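Putative cobalamin synthesis related protein (Corynebacterium diphtheriae, PDB 2NPN) binds S-adenosylmethionine and probably acts as the precorrin-6A synthase (deacetylating), a methyltransferase of adenosylcobalamin biosynthesis. Local coordinates at residues H164-T167 / G168-P172. Residues are numbered along the deposited sequence; the frame is centred on the assembly and turned at random.
Sequences HITT and GRNLP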
ATOM      1  N   HIS A 164     -14.585  -6.574   7.721  1.00  5.41           N
ATOM      2  CA  HIS A 164     -14.362  -5.221   8.184  1.00  5.55           C
ATOM      3  C   HIS A 164     -12.862  -4.934   8.087  1.00  6.54           C
ATOM      4  O   HIS A 164     -12.087  -5.517   8.837  1.00  9.70           O
ATOM      5  CB  HIS A 164     -14.840  -5.100   9.613  1.00  6.28           C
ATOM      6  CG  HIS A 164     -14.923  -3.693  10.086  1.00  4.23           C
ATOM      7  ND1 HIS A 164     -15.955  -2.866   9.721  1.00  4.42           N
ATOM      8  CD2 HIS A 164     -14.095  -2.966  10.857  1.00  8.15           C
ATOM      9  CE1 HIS A 164     -15.754  -1.672  10.258  1.00  5.70           C
ATOM     10  NE2 HIS A 164     -14.621  -1.710  10.943  1.00  6.24           N
ATOM     11  N   ILE A 165     -12.464  -3.998   7.256  1.00  6.07           N
ATOM     12  CA  ILE A 165     -11.073  -3.634   7.112  1.00  6.56           C
ATOM     13  C   ILE A 165     -10.883  -2.302   7.832  1.00  5.10           C
ATOM     14  O   ILE A 165     -11.636  -1.327   7.602  1.00  6.09           O
ATOM     15  CB  ILE A 165     -10.679  -3.490   5.642  1.00  6.64           C
ATOM     16  CG1 ILE A 165     -11.028  -4.730   4.803  1.00  6.46           C
ATOM     17  CG2 ILE A 165      -9.188  -3.086   5.495  1.00  6.86           C
ATOM     18  CD1 ILE A 165     -10.798  -4.588   3.320  1.00 10.16           C
ATOM     19  N   THR A 166      -9.875  -2.255   8.690  1.00  5.17           N
ATOM     20  CA  THR A 166      -9.696  -1.082   9.488  1.00  6.04           C
ATOM     21  C   THR A 166      -8.241  -0.894   9.874  1.00  6.82           C
ATOM     22  O   THR A 166      -7.350  -1.600   9.409  1.00  7.19           O
ATOM     23  CB  THR A 166     -10.671  -1.062  10.672  1.00  6.08           C
ATOM     24  OG1 THR A 166     -10.750   0.268  11.207  1.00  6.84           O
ATOM     25  CG2 THR A 166     -10.240  -2.086  11.755  1.00  8.90           C
ATOM     26  N   THR A 167      -8.004   0.084  10.714  1.00  7.19           N
ATOM     27  CA  THR A 167      -6.630   0.448  11.106  1.00  7.20           C
ATOM     28  C   THR A 167      -6.398   0.052  12.561  1.00  6.72           C
ATOM     29  O   THR A 167      -7.346  -0.156  13.335  1.00  6.73           O
ATOM     30  CB  THR A 167      -6.436   1.957  10.989  1.00  8.05           C
ATOM     31  OG1 THR A 167      -7.268   2.615  11.965  1.00  8.19           O
ATOM     32  CG2 THR A 167      -6.757   2.463   9.546  1.00  7.92           C
ATOM     33  N   GLY A 168      -5.125  -0.026  12.942  1.00  7.30           N
ATOM     34  CA  GLY A 168      -4.788  -0.343  14.314  1.00  8.26           C
ATOM     35  C   GLY A 168      -5.406   0.679  15.263  1.00  9.04           C
ATOM     36  O   GLY A 168      -5.930   0.318  16.318  1.00  8.96           O
ATOM     37  N   ARG A 169      -5.340   1.958  14.893  1.00  9.70           N
ATOM     38  CA  ARG A 169      -5.914   3.035  15.700  1.00 10.38           C
ATOM     39  C   ARG A 169      -7.425   2.840  15.930  1.00  9.75           C
ATOM     40  O   ARG A 169      -7.924   3.083  17.038  1.00 10.25           O
ATOM     41  CB  ARG A 169      -5.613   4.377  15.020  1.00 11.46           C
ATOM     42  CG  ARG A 169      -6.236   5.607  15.615  1.00 13.14           C
ATOM     43  CD  ARG A 169      -5.833   6.842  14.796  1.00 15.67           C
ATOM     44  NE  ARG A 169      -6.214   8.111  15.432  1.00 20.75           N
ATOM     45  CZ  ARG A 169      -5.382   9.011  15.979  1.00 24.01           C
ATOM     46  NH1 ARG A 169      -4.052   8.844  15.999  1.00 27.08           N
ATOM     47  NH2 ARG A 169      -5.883  10.113  16.518  1.00 24.91           N
ATOM     48  N   ASN A 170      -8.159   2.425  14.892  1.00  7.59           N
ATOM     49  CA  ASN A 170      -9.611   2.243  14.996  1.00  7.34           C
ATOM     50  C   ASN A 170     -10.008   0.938  15.731  1.00  7.30           C
ATOM     51  O   ASN A 170     -11.157   0.800  16.147  1.00  7.45           O
ATOM     52  CB  ASN A 170     -10.271   2.129  13.588  1.00  7.24           C
ATOM     53  CG  ASN A 170     -10.220   3.412  12.770  1.00 10.12           C
ATOM     54  OD1 ASN A 170     -10.014   4.511  13.306  1.00 10.07           O
ATOM     55  ND2 ASN A 170     -10.439   3.271  11.447  1.00 10.15           N
ATOM     56  N   LEU A 171      -9.082  -0.018  15.833  1.00  7.19           N
ATOM     57  CA  LEU A 171      -9.457  -1.390  16.272  1.00  8.74           C
ATOM     58  C   LEU A 171     -10.115  -1.421  17.665  1.00 10.17           C
ATOM     59  O   LEU A 171     -11.142  -2.098  17.844  1.00  9.44           O
ATOM     60  CB  LEU A 171      -8.258  -2.369  16.215  1.00  8.45           C
ATOM     61  CG  LEU A 171      -8.645  -3.845  16.431  1.00  8.24           C
ATOM     62  CD1 LEU A 171      -9.716  -4.361  15.423  1.00  9.74           C
ATOM     63  CD2 LEU A 171      -7.410  -4.729  16.486  1.00  9.15           C
ATOM     64  N   PRO A 172      -9.514  -0.735  18.652  1.00 11.80           N
ATOM     65  CA  PRO A 172     -10.166  -0.732  19.972  1.00 12.52           C
ATOM     66  C   PRO A 172     -11.591  -0.192  20.005  1.00 13.44           C
ATOM     67  O   PRO A 172     -12.349  -0.599  20.898  1.00 15.61           O
ATOM     68  CB  PRO A 172      -9.265   0.177  20.806  1.00 13.79           C
ATOM     69  CG  PRO A 172      -7.941   0.132  20.177  1.00 14.26           C
ATOM     70  CD  PRO A 172      -8.240   0.016  18.686  1.00 12.56           C
TER
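Thr-167 and Asn-170 illustrate how the last residue of a β-strand can bond into the turn that follows it. The Thr-167 hydroxyl accepts the backbone N-H of Asn-170, three residues on, with OG1 3.1 Å from N and an N-H...O angle of 154°, a side-chain-to-backbone bond that resembles the N-cap bond of a helix. What brings OG1 round to this amide is a chi1 of 66°, which sets it between the residue's own N and carbonyl carbon. A second side-chain bond reaches one residue further back: Asn-170 ND2 donates to Thr-166 OG1 at 3.0 Å, and the oxygen lies only 2° out of the amide plane. Both threonine hydroxyls thus grip Asn-170, one by its backbone and one by its side chain. Within the turn, Leu-171 N bonds to Gly-168 O at 3.2 Å. Nonpolar contact is slight, with Thr-166 CG2 4.3 Å from Leu-171 CD1. The Thr-167 side chain lies beside the S-adenosylmethionine-binding residue Leu-186, about 8 Å from the bound ligand. Leu-171 packs on strands 181-185 and 243-249, laying the turn against the mixed sheet, one of whose outermost strands, 164-167, runs parallel to 181-185, Thr-166 making backbone bonds with Val-183 and Met-185.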